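Local structure of acetylene hydratase (Pelobacter acetylenicus, 2E7Z) at residues 73-78 with 441-446; 78-83 with 487-492; 617-622 with 677-682. The protein catalyses the hydration of acetylene to acetaldehyde, using a tungsten bis(molybdopterin guanine dinucleotide) cofactor and a [4Fe-4S] cluster. All blocks are in the same frame, centred on the assembly; numbering follows the deposited sequence.

From the N terminus, the chain first passes through residues 73-83, which open two contacts in succession. Interaction 1 closes when 441-446, the loop after strand 435-440, meets edge strand 75-77; interaction 2 closes later, when 487-492 reaches the start of helix 80-98. The two share Ile78 and cross along the chain, so one continuous run is tied both to a cofactor-side loop and to the approach to helix 491-501. Interaction 3 follows in series, closing a 54-residue loop between 617-622 and the turn at 677-682 within the dinucleotide-binding region. It still touches interaction 1, with Gln73 CG 3.4 Å from Gly682 C, whereas interactions 2 and 3 stay about 18 Å apart at their nearest atoms.

Interaction 1. Residues 73-78 with 441-446; sequences QRWERI and QFMTPT. With MGD (2-amino-5,6-dimercapto-7-methyl-3,7,8a,9-tetrahydro-8-oxa-1,3,9,10-tetraaza-anthracen-4-one guanosine dinucleotide), chain E.
Met443 lays its terminal methyl over one face of the Trp75 indole. In the Met443 conformer described, one of two modelled, Met443 CE sits 3.7 Å from the centroid of the Trp75 five-membered ring and only 20° off its normal, a CH-pi contact offset toward the rim. The sulfur is placed differently: Met443 SD approaches the Trp75 six-membered ring obliquely, 4.4 Å from its centroid. Met443 achieves this by setting CG trans to its own nitrogen (chi1 -173°) and then bending at both later torsions, which folds CE back against the ring. The nearly straight bond (171°) from Trp75 NE1 to Gln73 OE1, 2.9 Å long, probably helps to hold the indole's rotation. The oxygen lies in the ring plane, while the nitrogen stands well above the amide plane. Gln73 OE1 also borders Met443 SD at 4.1 Å, and Gln73 NE2 is held by the carbonyls of Gly71 and Gln448. An alanine in place of Trp75 is likely to leave the Met443 methyl without its aromatic platform and Gln73 OE1 without its indole donor. Leu63 of the adjacent strand 63-65 and Val453 of strand 452-455 beyond it touch both Trp75 and Met443. Met443 itself is the centre of an inverse gamma turn, closed by a weak bond from Thr444 N to Phe442 O. This Met-aromatic contact joins an edge strand of the mixed sheet to a loop whose Gln441 and Thr444 line the molybdopterin guanine dinucleotide pocket.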
# COMPACT_ATOMS: atom_id res chain seq x y z
N GLN A 73 13.26 4.62 27.16
CA GLN A 73 12.56 5.88 26.91
C GLN A 73 13.19 7.02 27.70
O GLN A 73 12.64 7.49 28.71
CB GLN A 73 11.06 5.73 27.20
CG GLN A 73 10.43 4.63 26.32
CD GLN A 73 10.66 4.89 24.83
OE1 GLN A 73 10.15 5.87 24.28
NE2 GLN A 73 11.46 4.03 24.17
N ARG A 74 14.38 7.42 27.25
CA ARG A 74 15.08 8.53 27.90
C ARG A 74 15.45 9.49 26.78
O ARG A 74 16.35 9.21 25.98
CB ARG A 74 16.34 8.06 28.61
CG ARG A 74 16.72 8.98 29.77
CD ARG A 74 17.95 8.44 30.44
NE ARG A 74 18.37 9.38 31.48
CZ ARG A 74 19.38 10.24 31.39
NH1 ARG A 74 20.15 10.28 30.31
NH2 ARG A 74 19.65 11.06 32.41
N TRP A 75 14.70 10.58 26.70
CA TRP A 75 14.72 11.47 25.54
C TRP A 75 15.10 12.89 25.97
O TRP A 75 14.69 13.33 27.06
CB TRP A 75 13.33 11.50 24.90
CG TRP A 75 12.90 10.18 24.34
CD1 TRP A 75 12.04 9.28 24.88
CD2 TRP A 75 13.36 9.60 23.10
NE1 TRP A 75 11.91 8.18 24.05
CE2 TRP A 75 12.72 8.34 22.95
CE3 TRP A 75 14.25 10.02 22.11
CZ2 TRP A 75 12.92 7.51 21.82
CZ3 TRP A 75 14.46 9.18 20.98
CH2 TRP A 75 13.80 7.96 20.87
N GLU A 76 15.90 13.57 25.14
CA GLU A 76 16.19 14.99 25.37
C GLU A 76 15.99 15.78 24.09
O GLU A 76 16.47 15.38 23.01
CB GLU A 76 17.61 15.19 25.88
CG GLU A 76 17.91 16.64 26.24
CD GLU A 76 19.24 16.83 26.92
OE1 GLU A 76 19.47 16.22 28.00
OE2 GLU A 76 20.04 17.64 26.41
N ARG A 77 15.22 16.86 24.18
CA ARG A 77 15.08 17.77 23.05
C ARG A 77 16.43 18.31 22.55
O ARG A 77 17.30 18.70 23.32
CB ARG A 77 14.12 18.94 23.37
CG ARG A 77 13.70 19.69 22.09
CD ARG A 77 12.83 20.92 22.40
NE ARG A 77 11.55 20.57 22.97
CZ ARG A 77 10.67 21.50 23.34
NH1 ARG A 77 10.95 22.80 23.12
NH2 ARG A 77 9.51 21.14 23.88
N ILE A 78 16.63 18.29 21.22
CA ILE A 78 17.78 18.94 20.59
C ILE A 78 17.33 19.75 19.39
O ILE A 78 16.15 19.71 19.02
CB ILE A 78 18.97 17.96 20.21
CG1 ILE A 78 18.52 16.78 19.36
CG2 ILE A 78 19.76 17.55 21.47
CD1 ILE A 78 19.70 16.08 18.66
N GLN A 441 5.08 12.00 13.43
CA GLN A 441 4.29 12.98 14.20
C GLN A 441 4.14 12.59 15.66
O GLN A 441 3.79 13.44 16.48
CB GLN A 441 2.92 13.12 13.54
CG GLN A 441 2.99 13.79 12.16
CD GLN A 441 1.68 13.88 11.38
OE1 GLN A 441 1.61 14.63 10.39
NE2 GLN A 441 0.67 13.13 11.78
N PHE A 442 4.38 11.33 15.99
CA PHE A 442 4.19 10.82 17.35
C PHE A 442 5.30 9.88 17.75
O PHE A 442 6.05 9.38 16.89
CB PHE A 442 2.82 10.14 17.44
CG PHE A 442 1.67 11.11 17.26
CD1 PHE A 442 1.23 11.88 18.34
CD2 PHE A 442 1.10 11.32 16.01
CE1 PHE A 442 0.21 12.82 18.17
CE2 PHE A 442 0.08 12.25 15.83
CZ PHE A 442 -0.34 13.02 16.93
N MET A 443 5.40 9.62 19.06
CA MET A 443 6.32 8.64 19.60
C MET A 443 5.73 7.23 19.37
O MET A 443 5.27 6.56 20.28
CB MET A 443 6.62 8.95 21.08
CG MET A 443 7.70 8.10 21.72
SD MET A 443 9.35 8.12 20.91
CE MET A 443 9.97 9.74 21.33
N THR A 444 5.75 6.81 18.11
CA THR A 444 5.22 5.52 17.72
C THR A 444 6.10 4.39 18.27
O THR A 444 7.21 4.63 18.74
CB THR A 444 5.19 5.40 16.19
OG1 THR A 444 6.54 5.36 15.74
CG2 THR A 444 4.45 6.56 15.58
N PRO A 445 5.61 3.15 18.21
CA PRO A 445 6.44 2.04 18.62
C PRO A 445 7.78 2.00 17.89
O PRO A 445 8.79 1.67 18.48
CB PRO A 445 5.55 0.82 18.33
CG PRO A 445 4.11 1.36 18.55
CD PRO A 445 4.20 2.75 17.95
N THR A 446 7.79 2.36 16.60
CA THR A 446 9.05 2.46 15.85
C THR A 446 9.92 3.62 16.36
O THR A 446 11.11 3.46 16.56
CB THR A 446 8.75 2.63 14.35
OG1 THR A 446 8.00 1.49 13.94
CG2 THR A 446 10.04 2.67 13.58
PB MGD E . 1.65 2.98 9.39
O1B MGD E . 2.43 1.70 9.47
O2B MGD E . 0.52 3.22 10.33
O3B MGD E . 1.03 3.19 7.92
O3A MGD E . 1.54 1.80 5.90
PA MGD E . 1.72 3.29 6.48
O1A MGD E . 0.90 4.29 5.72
O2A MGD E . 3.21 3.49 6.60
O5' MGD E . 2.73 4.16 9.54
C5' MGD E . 2.39 5.47 9.10
C4' MGD E . 3.14 6.43 10.01
O4' MGD E . 3.07 7.73 9.40
C3' MGD E . 2.49 6.62 11.37
O3' MGD E . 3.46 6.33 12.40
C2' MGD E . 2.02 8.09 11.43
O2' MGD E . 2.11 8.74 12.72
C1' MGD E . 2.96 8.73 10.44
N9 MGD E . 2.47 9.92 9.75
C8 MGD E . 1.22 10.16 9.29
N7 MGD E . 1.16 11.32 8.61
C5 MGD E . 2.42 11.80 8.58
C6 MGD E . 3.09 12.97 8.03
O6 MGD E . 2.46 13.83 7.38
N1 MGD E . 4.42 13.05 8.23
C2 MGD E . 5.13 12.20 8.96
N2 MGD E . 6.48 12.40 9.08
N3 MGD E . 4.59 11.11 9.50
C4 MGD E . 3.27 10.89 9.32
C10 MGD E . 0.31 1.49 5.24
C11 MGD E . 0.53 0.19 4.49
O11 MGD E . 0.71 -0.81 5.49
C12 MGD E . -0.66 -0.12 3.62
S12 MGD E . -1.20 1.08 2.53
C13 MGD E . -1.25 -1.33 3.66
S13 MGD E . -2.67 -1.67 2.79
C14 MGD E . -0.72 -2.46 4.48
N15 MGD E . -1.58 -2.77 5.61
C16 MGD E . -1.07 -3.72 6.45
C17 MGD E . -1.89 -4.67 7.21
O17 MGD E . -3.14 -4.66 7.11
N18 MGD E . -1.25 -5.56 8.00
C19 MGD E . 0.10 -5.61 8.13
N19 MGD E . 0.68 -6.51 8.94
N20 MGD E . 0.90 -4.75 7.48
C21 MGD E . 0.39 -3.83 6.65
N22 MGD E . 1.20 -3.00 5.99
C23 MGD E . 0.71 -2.13 4.95

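Interaction 2. Residues 78-83 with 487-492; sequences ISWDQA and EAKDEY
Trp80 meets the carbonyl of Glu487 with its ring edge and the aliphatic chain of Lys489 with one face, from the first turn of a helix that begins just after Ser79. Ser79 is the N-cap: Ser79 OG accepts from Gln82 N at 2.9 Å, and the Ser79 carbonyl receives Ala83 N. Next in the chain, Trp80 N donates to a water 2.9 Å away. That water in turn donates to Glu487 OE1, so the carboxylate reaches the start of the helix indirectly. From the indole itself, Trp80 NE1 donates to Glu487 O at 2.8 Å. The acceptor is met nearly along the C=O axis but lies 18° out of the indole plane, and the N-H is moderately bent at 151°. Helix 80-98 directly follows edge strand 75-77 of the mixed sheet, and Trp80 packs on Leu454 and Pro455 of strand 452-455 in that sheet while its ring meets Tyr493 edge-to-face. Lys489 covers one face of the Trp80 ring: Lys489 CG stands 3.6 Å from the centroid of the Trp80 five-membered ring, a CH-pi contact offset toward the rim, with CG over NE1 and CE2, and CB also touching CZ2. The bend at chi2 (-73°) turns the rest of the lysine back across the pyrrole side, CE passing near CD1 and NE1, and brings Lys489 NZ into a long salt bridge with Glu487 OE2 at 3.7 Å. The residue after Lys489, Asp490, is the N-cap of helix 491-501, with a weak capping bond from Tyr492 N. Asp81, following Trp80, forms a salt bridge with Arg501 at the other end of that helix.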
# COMPACT_ATOMS: atom_id res chain seq x y z
N ILE A 78 16.63 18.29 21.22
CA ILE A 78 17.78 18.94 20.59
C ILE A 78 17.33 19.75 19.39
O ILE A 78 16.15 19.71 19.02
CB ILE A 78 18.97 17.96 20.21
CG1 ILE A 78 18.52 16.78 19.36
CG2 ILE A 78 19.76 17.55 21.47
CD1 ILE A 78 19.70 16.08 18.66
N SER A 79 18.25 20.48 18.78
CA SER A 79 17.95 21.30 17.60
C SER A 79 17.96 20.43 16.36
O SER A 79 18.60 19.39 16.35
CB SER A 79 19.00 22.40 17.43
OG SER A 79 20.30 21.86 17.19
N TRP A 80 17.26 20.87 15.31
CA TRP A 80 17.43 20.23 13.99
C TRP A 80 18.90 20.21 13.54
O TRP A 80 19.41 19.21 13.06
CB TRP A 80 16.58 20.94 12.94
CG TRP A 80 15.19 20.43 12.84
CD1 TRP A 80 14.08 20.92 13.49
CD2 TRP A 80 14.74 19.28 12.09
NE1 TRP A 80 12.96 20.15 13.16
CE2 TRP A 80 13.35 19.15 12.31
CE3 TRP A 80 15.39 18.37 11.26
CZ2 TRP A 80 12.59 18.15 11.69
CZ3 TRP A 80 14.62 17.37 10.64
CH2 TRP A 80 13.25 17.27 10.86
N ASP A 81 19.58 21.34 13.75
CA ASP A 81 20.96 21.46 13.30
C ASP A 81 21.86 20.40 13.98
O ASP A 81 22.66 19.73 13.31
CB ASP A 81 21.47 22.89 13.61
CG ASP A 81 22.85 23.17 13.04
OD1 ASP A 81 23.03 22.97 11.82
OD2 ASP A 81 23.75 23.62 13.80
N GLN A 82 21.72 20.26 15.30
CA GLN A 82 22.53 19.30 16.03
C GLN A 82 22.13 17.86 15.69
O GLN A 82 22.99 16.99 15.51
CB GLN A 82 22.45 19.54 17.53
CG GLN A 82 23.42 18.65 18.31
CD GLN A 82 24.90 18.98 18.04
OE1 GLN A 82 25.25 20.10 17.64
NE2 GLN A 82 25.77 18.01 18.29
N ALA A 83 20.82 17.61 15.58
CA ALA A 83 20.35 16.28 15.20
C ALA A 83 20.92 15.88 13.85
O ALA A 83 21.44 14.79 13.72
CB ALA A 83 18.82 16.23 15.16
N GLU A 487 8.58 23.07 15.88
CA GLU A 487 9.70 22.95 14.97
C GLU A 487 9.47 21.81 13.97
O GLU A 487 10.43 21.23 13.47
CB GLU A 487 11.01 22.73 15.75
CG GLU A 487 11.63 24.03 16.24
CD GLU A 487 12.42 24.71 15.14
OE1 GLU A 487 13.52 24.21 14.79
OE2 GLU A 487 11.92 25.74 14.62
N ALA A 488 8.21 21.53 13.66
CA ALA A 488 7.94 20.49 12.63
C ALA A 488 8.44 20.98 11.28
O ALA A 488 8.31 22.15 10.93
CB ALA A 488 6.46 20.20 12.60
N LYS A 489 9.05 20.08 10.52
CA LYS A 489 9.62 20.46 9.25
C LYS A 489 9.17 19.49 8.19
O LYS A 489 8.71 18.39 8.49
CB LYS A 489 11.17 20.45 9.30
CG LYS A 489 11.84 21.32 10.34
CD LYS A 489 11.78 22.77 10.02
CE LYS A 489 12.47 23.59 11.12
NZ LYS A 489 12.10 25.02 11.01
N ASP A 490 9.36 19.90 6.95
CA ASP A 490 8.99 19.06 5.83
C ASP A 490 10.02 17.99 5.45
O ASP A 490 11.19 18.08 5.84
CB ASP A 490 8.62 19.94 4.64
CG ASP A 490 9.80 20.54 3.96
OD1 ASP A 490 10.41 19.81 3.16
OD2 ASP A 490 10.10 21.73 4.17
N GLU A 491 9.59 16.99 4.67
CA GLU A 491 10.45 15.86 4.40
C GLU A 491 11.66 16.28 3.58
O GLU A 491 12.75 15.71 3.76
CB GLU A 491 9.65 14.80 3.65
CG GLU A 491 10.34 13.45 3.59
CD GLU A 491 9.56 12.46 2.74
OE1 GLU A 491 8.55 12.90 2.11
OE2 GLU A 491 9.94 11.27 2.68
N TYR A 492 11.48 17.25 2.69
CA TYR A 492 12.62 17.71 1.89
C TYR A 492 13.64 18.46 2.71
O TYR A 492 14.84 18.31 2.46
CB TYR A 492 12.16 18.54 0.69
CG TYR A 492 13.36 19.00 -0.15
CD1 TYR A 492 14.22 18.06 -0.73
CD2 TYR A 492 13.66 20.35 -0.31
CE1 TYR A 492 15.35 18.47 -1.47
CE2 TYR A 492 14.77 20.75 -1.07
CZ TYR A 492 15.60 19.82 -1.62
OH TYR A 492 16.70 20.24 -2.32
O HOH W 1 15.31 22.87 16.24

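Interaction 3. Residues 617-622 with 677-682; sequences ILRDAE and CPEQEG
Arg619 grips the Glu679 carboxylate end-on, with one terminal nitrogen for each oxygen. Arg619 NH1 donates to Glu679 OE2 at 2.7 Å along a fairly straight N-H (166°). Arg619 NH2 donates to Glu679 OE1 at 2.8 Å with more bend (153°). Both oxygens are met on the syn side, yet the fit is not coplanar: guanidinium and carboxylate planes are turned 39° apart. OE2 lies close to the guanidinium plane, while OE1 is tilted further from it. The two bonds probably restrict rotation of both groups. Arg619 is satisfied elsewhere too: NE donates to the carbonyl of Pro623, and NH1 has a second acceptor in the carbonyl of His613. The arginine leaves helix 617-621, a short, weakly bonded helix in which Ala621 N reaches Leu618 O at 3.1 Å. On the other side, Cys677 to Gln680 form a type I beta turn, closed by Gln680 N to Cys677 O at 2.9 Å, with Pro678 and Glu679 at its two corners. Both segments belong to the molybdopterin dinucleotide-binding domain, of the double-psi beta-barrel clan, and the bridge joins helix 617-621 to the loop after strand 668-671. The Arg619 side chain is about 7 Å from that of the cofactor-binding Asn607. Glu679 reaches across by placing CG between its own nitrogen and carbonyl carbon, then bending again at chi2. Beside it, Pro678 CD rests 3.7 Å from Arg619 NH1, an oblique approach. Glu622 O, on the helix segment, accepts from Arg675 NH2.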
# COMPACT_ATOMS: atom_id res chain seq x y z
N ILE A 617 -11.20 12.09 20.25
CA ILE A 617 -12.48 11.72 19.65
C ILE A 617 -12.39 10.51 18.74
O ILE A 617 -13.25 9.63 18.79
CB ILE A 617 -13.17 12.96 18.96
CG1 ILE A 617 -14.58 12.61 18.46
CG2 ILE A 617 -12.28 13.57 17.87
CD1 ILE A 617 -15.46 13.84 18.19
N LEU A 618 -11.35 10.44 17.90
CA LEU A 618 -11.24 9.31 17.00
C LEU A 618 -10.99 7.99 17.75
O LEU A 618 -11.65 6.97 17.46
CB LEU A 618 -10.15 9.58 15.96
CG LEU A 618 -10.48 10.71 14.99
CD1 LEU A 618 -9.25 11.04 14.13
CD2 LEU A 618 -11.65 10.35 14.08
N ARG A 619 -10.05 8.01 18.70
CA ARG A 619 -9.78 6.82 19.53
C ARG A 619 -11.02 6.35 20.26
O ARG A 619 -11.26 5.15 20.38
CB ARG A 619 -8.65 7.08 20.52
CG ARG A 619 -8.35 5.93 21.50
CD ARG A 619 -7.87 4.62 20.82
NE ARG A 619 -7.67 3.61 21.86
CZ ARG A 619 -6.62 3.57 22.69
NH1 ARG A 619 -5.64 4.47 22.60
NH2 ARG A 619 -6.55 2.62 23.62
N ASP A 620 -11.82 7.30 20.72
CA ASP A 620 -13.04 6.98 21.48
C ASP A 620 -14.09 6.23 20.66
O ASP A 620 -14.91 5.49 21.23
CB ASP A 620 -13.66 8.26 22.05
CG ASP A 620 -12.92 8.79 23.26
OD1 ASP A 620 -12.03 8.09 23.78
OD2 ASP A 620 -13.26 9.91 23.72
N ALA A 621 -14.09 6.42 19.33
CA ALA A 621 -15.05 5.76 18.43
C ALA A 621 -14.85 4.25 18.29
O ALA A 621 -15.81 3.51 18.02
CB ALA A 621 -15.02 6.43 17.05
N GLU A 622 -13.60 3.81 18.43
CA GLU A 622 -13.30 2.38 18.50
C GLU A 622 -12.06 2.24 19.39
O GLU A 622 -10.92 2.19 18.88
CB GLU A 622 -13.05 1.82 17.10
CG GLU A 622 -13.09 0.29 17.02
CD GLU A 622 -14.49 -0.27 17.19
OE1 GLU A 622 -15.28 -0.21 16.22
OE2 GLU A 622 -14.79 -0.79 18.29
N CYS A 677 -1.37 1.41 21.77
CA CYS A 677 -1.97 2.16 22.87
C CYS A 677 -1.08 3.34 23.26
O CYS A 677 -0.29 3.23 24.19
CB CYS A 677 -2.13 1.21 24.07
SG CYS A 677 -2.85 -0.44 23.66
N PRO A 678 -1.19 4.47 22.53
CA PRO A 678 -0.34 5.64 22.74
C PRO A 678 -0.41 6.27 24.13
O PRO A 678 0.47 7.03 24.50
CB PRO A 678 -0.82 6.63 21.68
CG PRO A 678 -1.44 5.78 20.62
CD PRO A 678 -2.10 4.67 21.39
N GLU A 679 -1.46 5.93 24.88
CA GLU A 679 -1.63 6.42 26.25
C GLU A 679 -0.67 5.72 27.20
O GLU A 679 -0.41 6.22 28.29
CB GLU A 679 -3.09 6.23 26.70
CG GLU A 679 -3.50 4.76 26.91
CD GLU A 679 -4.09 4.08 25.68
OE1 GLU A 679 -4.83 3.09 25.84
OE2 GLU A 679 -3.81 4.52 24.55
N GLN A 680 -0.10 4.59 26.80
CA GLN A 680 0.78 3.83 27.69
C GLN A 680 2.19 4.39 27.68
O GLN A 680 2.56 5.10 26.73
CB GLN A 680 0.83 2.36 27.28
CG GLN A 680 -0.50 1.63 27.41
CD GLN A 680 -0.40 0.20 26.98
OE1 GLN A 680 0.67 -0.28 26.61
NE2 GLN A 680 -1.51 -0.50 27.00
N GLU A 681 2.98 4.06 28.70
CA GLU A 681 4.41 4.35 28.65
C GLU A 681 5.03 3.52 27.52
O GLU A 681 4.56 2.42 27.20
CB GLU A 681 5.08 4.06 30.00
CG GLU A 681 4.53 4.91 31.14
CD GLU A 681 4.67 6.40 30.87
OE1 GLU A 681 5.80 6.85 30.58
OE2 GLU A 681 3.65 7.12 30.95
N GLY A 682 6.05 4.06 26.87
CA GLY A 682 6.76 3.33 25.82
C GLY A 682 7.82 2.41 26.41
O GLY A 682 7.96 2.29 27.64